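PDB 5LJI: flavodoxin from Streptococcus pneumoniae, which binds flavin mononucleotide and probably serves as a low-potential electron donor to several redox enzymes. Local coordinates for residues D96-A101 against C120-L125. Residues are numbered along the deposited sequence; the frame is centred on the assembly and turned at random. Where two conformers were deposited one is given.
With FMN (flavin mononucleotide), chain C.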
ATOM      1  N   ASP A  96      13.793  12.724  -8.664  1.00 49.55           N
ATOM      2  CA  ASP A  96      14.077  13.047  -7.249  1.00 46.45           C
ATOM      3  C   ASP A  96      12.824  12.822  -6.446  1.00 44.33           C
ATOM      4  O   ASP A  96      12.928  12.542  -5.257  1.00 45.55           O
ATOM      5  CB  ASP A  96      14.573  14.494  -7.030  1.00 47.56           C
ATOM      6  CG  ASP A  96      13.718  15.525  -7.747  1.00 47.08           C
ATOM      7  OD1 ASP A  96      13.795  15.544  -8.996  1.00 48.86           O
ATOM      8  OD2 ASP A  96      13.024  16.328  -7.081  1.00 44.95           O
ATOM      9  N   GLU A  97      11.646  12.936  -7.080  1.00 43.97           N
ATOM     10  CA  GLU A  97      10.351  12.612  -6.411  1.00 42.55           C
ATOM     11  C   GLU A  97      10.063  11.129  -6.457  1.00 36.93           C
ATOM     12  O   GLU A  97       9.002  10.700  -6.900  1.00 35.31           O
ATOM     13  CB  GLU A  97       9.160  13.387  -7.007  1.00 44.10           C
ATOM     14  CG  GLU A  97       9.407  14.873  -7.183  1.00 46.61           C
ATOM     15  CD  GLU A  97      10.113  15.185  -8.506  1.00 54.67           C
ATOM     16  OE1 GLU A  97      10.899  14.326  -9.043  1.00 54.69           O
ATOM     17  OE2 GLU A  97       9.899  16.313  -9.009  1.00 62.35           O
ATOM     18  N   PHE A  98      11.005  10.365  -5.910  1.00 37.18           N
ATOM     19  CA  PHE A  98      11.049   8.925  -6.008  1.00 35.26           C
ATOM     20  C   PHE A  98      10.010   8.354  -5.097  1.00 34.64           C
ATOM     21  O   PHE A  98      10.086   8.569  -3.878  1.00 35.11           O
ATOM     22  CB  PHE A  98      12.387   8.393  -5.544  1.00 36.84           C
ATOM     23  CG  PHE A  98      12.478   6.894  -5.578  1.00 35.16           C
ATOM     24  CD1 PHE A  98      12.199   6.213  -6.741  1.00 35.85           C
ATOM     25  CD2 PHE A  98      12.786   6.175  -4.443  1.00 36.67           C
ATOM     26  CE1 PHE A  98      12.231   4.837  -6.777  1.00 36.63           C
ATOM     27  CE2 PHE A  98      12.864   4.793  -4.462  1.00 35.56           C
ATOM     28  CZ  PHE A  98      12.598   4.118  -5.637  1.00 36.67           C
ATOM     29  N   CYS A  99       9.024   7.670  -5.688  1.00 33.78           N
ATOM     30  CA  CYS A  99       7.918   7.042  -4.939  1.00 30.66           C
ATOM     31  C   CYS A  99       7.215   8.034  -4.036  1.00 31.88           C
ATOM     32  O   CYS A  99       6.668   7.690  -3.004  1.00 31.83           O
ATOM     33  CB  CYS A  99       8.425   5.836  -4.183  1.00 30.65           C
ATOM     34  SG  CYS A  99       8.616   4.454  -5.299  1.00 31.52           S
ATOM     35  N   LYS A 100       7.184   9.284  -4.439  1.00 32.96           N
ATOM     36  CA  LYS A 100       6.316  10.258  -3.746  1.00 35.20           C
ATOM     37  C   LYS A 100       4.905   9.896  -3.384  1.00 33.17           C
ATOM     38  O   LYS A 100       4.404  10.319  -2.321  1.00 32.65           O
ATOM     39  CB  LYS A 100       6.137  11.449  -4.631  1.00 38.09           C
ATOM     40  CG  LYS A 100       7.055  12.538  -4.288  1.00 41.99           C
ATOM     41  CD  LYS A 100       6.536  13.353  -3.145  1.00 39.60           C
ATOM     42  CE  LYS A 100       7.040  14.763  -3.396  1.00 40.28           C
ATOM     43  NZ  LYS A 100       6.041  15.794  -2.973  1.00 37.79           N
ATOM     44  N   ALA A 101       4.199   9.199  -4.265  1.00 31.37           N
ATOM     45  CA  ALA A 101       2.784   8.836  -3.942  1.00 30.65           C
ATOM     46  C   ALA A 101       2.762   7.983  -2.690  1.00 28.62           C
ATOM     47  O   ALA A 101       1.802   8.030  -1.920  1.00 26.72           O
ATOM     48  CB  ALA A 101       2.005   8.189  -5.106  1.00 29.21           C
ATOM     49  N   CYS A 120       7.543   2.187   5.248  1.00 37.84           N
ATOM     50  CA  CYS A 120       7.040   2.061   3.886  0.50 36.97           C
ATOM     51  C   CYS A 120       8.147   1.584   2.957  1.00 37.11           C
ATOM     52  O   CYS A 120       9.280   1.898   3.163  1.00 39.91           O
ATOM     53  CB  CYS A 120       6.450   3.383   3.403  0.50 34.61           C
ATOM     54  SG  CYS A 120       7.679   4.642   3.193  0.50 34.58           S
ATOM     55  N   VAL A 121       7.806   0.778   1.961  1.00 35.39           N
ATOM     56  CA  VAL A 121       8.825   0.338   0.997  1.00 33.93           C
ATOM     57  C   VAL A 121       8.592   0.899  -0.409  1.00 35.06           C
ATOM     58  O   VAL A 121       7.537   0.745  -1.016  1.00 32.63           O
ATOM     59  CB  VAL A 121       9.177  -1.196   1.013  1.00 35.37           C
ATOM     60  CG1 VAL A 121       8.417  -1.986   2.056  1.00 34.78           C
ATOM     61  CG2 VAL A 121       9.192  -1.841  -0.368  1.00 34.59           C
ATOM     62  N   LYS A 122       9.631   1.562  -0.899  1.00 33.20           N
ATOM     63  CA  LYS A 122       9.651   2.203  -2.187  1.00 35.05           C
ATOM     64  C   LYS A 122      10.467   1.334  -3.082  1.00 35.80           C
ATOM     65  O   LYS A 122      11.582   0.904  -2.704  1.00 36.83           O
ATOM     66  CB  LYS A 122      10.291   3.584  -2.031  1.00 35.56           C
ATOM     67  CG  LYS A 122       9.565   4.441  -1.004  1.00 34.99           C
ATOM     68  CD  LYS A 122      10.110   5.887  -0.958  1.00 37.77           C
ATOM     69  CE  LYS A 122       9.245   6.720  -0.019  1.00 40.87           C
ATOM     70  NZ  LYS A 122       9.622   8.164  -0.037  1.00 45.16           N
ATOM     71  N   VAL A 123       9.921   1.025  -4.264  1.00 35.40           N
ATOM     72  CA  VAL A 123      10.637   0.174  -5.193  1.00 34.39           C
ATOM     73  C   VAL A 123      10.918   0.918  -6.487  1.00 34.17           C
ATOM     74  O   VAL A 123      10.058   1.639  -7.055  1.00 29.74           O
ATOM     75  CB  VAL A 123       9.871  -1.155  -5.494  1.00 34.07           C
ATOM     76  CG1 VAL A 123      10.619  -1.979  -6.530  1.00 33.45           C
ATOM     77  CG2 VAL A 123       9.658  -1.946  -4.211  1.00 32.30           C
ATOM     78  N   ASP A 124      12.144   0.719  -6.955  1.00 34.74           N
ATOM     79  CA  ASP A 124      12.623   1.357  -8.156  1.00 37.71           C
ATOM     80  C   ASP A 124      12.180   0.431  -9.296  1.00 34.76           C
ATOM     81  O   ASP A 124      12.711  -0.608  -9.446  1.00 31.23           O
ATOM     82  CB  ASP A 124      14.161   1.451  -8.116  1.00 41.53           C
ATOM     83  CG  ASP A 124      14.747   2.326  -9.241  1.00 44.83           C
ATOM     84  OD1 ASP A 124      14.005   3.062  -9.929  1.00 40.50           O
ATOM     85  OD2 ASP A 124      15.987   2.259  -9.410  1.00 52.77           O
ATOM     86  N   LEU A 125      11.222   0.892 -10.087  1.00 34.84           N
ATOM     87  CA  LEU A 125      10.694   0.132 -11.219  1.00 38.74           C
ATOM     88  C   LEU A 125      10.256  -1.284 -10.822  1.00 38.02           C
ATOM     89  O   LEU A 125       9.385  -1.432  -9.936  1.00 35.31           O
ATOM     90  CB  LEU A 125      11.654   0.184 -12.421  1.00 40.22           C
ATOM     91  CG  LEU A 125      11.750   1.619 -12.968  1.00 40.07           C
ATOM     92  CD1 LEU A 125      12.972   1.759 -13.871  1.00 44.12           C
ATOM     93  CD2 LEU A 125      10.520   2.031 -13.741  1.00 38.65           C
TER
HETATM   94  N1  FMN C 201       8.393   7.575 -10.632  1.00 26.65           N
HETATM   95  C2  FMN C 201       8.652   8.250  -9.518  1.00 28.94           C
HETATM   96  O2  FMN C 201       9.214   7.694  -8.529  1.00 25.46           O
HETATM   97  N3  FMN C 201       8.342   9.549  -9.462  1.00 31.75           N
HETATM   98  C4  FMN C 201       7.801  10.261 -10.473  1.00 33.32           C
HETATM   99  O4  FMN C 201       7.610  11.494 -10.405  1.00 37.26           O
HETATM  100  C4A FMN C 201       7.474   9.578 -11.709  1.00 32.38           C
HETATM  101  N5  FMN C 201       6.924  10.196 -12.763  1.00 30.77           N
HETATM  102  C5A FMN C 201       6.678   9.490 -13.867  1.00 36.18           C
HETATM  103  C6  FMN C 201       6.106  10.106 -14.942  1.00 39.02           C
HETATM  104  C7  FMN C 201       5.827   9.367 -16.091  1.00 44.74           C
HETATM  105  C7M FMN C 201       5.219  10.041 -17.294  1.00 42.66           C
HETATM  106  C8  FMN C 201       6.140   7.918 -16.157  1.00 43.77           C
HETATM  107  C8M FMN C 201       5.856   7.101 -17.403  1.00 47.64           C
HETATM  108  C9  FMN C 201       6.721   7.297 -15.080  1.00 40.52           C
HETATM  109  C9A FMN C 201       6.971   8.022 -13.925  1.00 36.06           C
HETATM  110  N10 FMN C 201       7.521   7.406 -12.841  1.00 28.75           N
HETATM  111  C10 FMN C 201       7.818   8.150 -11.708  1.00 30.99           C
HETATM  112  C1' FMN C 201       7.888   5.981 -12.812  1.00 31.26           C
HETATM  113  C2' FMN C 201       6.680   5.021 -12.678  1.00 29.05           C
HETATM  114  O2' FMN C 201       5.958   5.251 -11.460  1.00 29.14           O
HETATM  115  C3' FMN C 201       7.265   3.606 -12.778  1.00 30.91           C
HETATM  116  O3' FMN C 201       7.391   3.447 -14.202  1.00 28.12           O
HETATM  117  C4' FMN C 201       6.387   2.512 -12.171  1.00 28.21           C
HETATM  118  O4' FMN C 201       7.137   1.324 -12.252  1.00 29.37           O
HETATM  119  C5' FMN C 201       5.045   2.348 -12.854  1.00 29.61           C
HETATM  120  O5' FMN C 201       4.196   1.451 -12.099  1.00 30.29           O
HETATM  121  P   FMN C 201       3.238   0.373 -12.797  1.00 28.46           P
HETATM  122  O1P FMN C 201       4.155  -0.541 -13.594  1.00 31.20           O
HETATM  123  O2P FMN C 201       2.216   1.056 -13.685  1.00 26.08           O
HETATM  124  O3P FMN C 201       2.618  -0.410 -11.575  1.00 23.93           O
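The flavin O2 of FMN accepts a nearly straight hydrogen bond from Cys99 N (2.8 Å, N-H...O 170°). Beside it, FMN N3 donates to Glu97 O at 2.9 Å, so the pyrimidine edge of the flavin is read by backbone atoms. The loop carrying these groups rests on strand 115-124 through Phe98 and Cys99, by van der Waals contact. With CG of Phe98 anti to the backbone N (chi1 178°), the ring reaches the end of the strand. Its CE2 lies 3.7 Å from Lys122 CB, and Asp124 N sits at the ring edge, 3.7 Å from CZ. Cys99 SG lies over one face of this ring, offset toward the rim, and approaches Val123 O at 3.6 Å. Cys99 CB packs against Lys122 CB at 3.6 Å. The extended Lys122 chain then runs alongside Cys99 to a salt bridge with Asp103 in helix 100-111. Asp124 OD1 accepts a hydrogen bond from Thr93 N. Leu125 CD2 meets the ribityl O3' of FMN at 3.5 Å. Cys99 is the N-cap residue of helix 100-111, within the beta-alpha-beta unit of strands 84-91 and 115-124. This is the FMN site at the C-terminal strand ends of the flavodoxin fold.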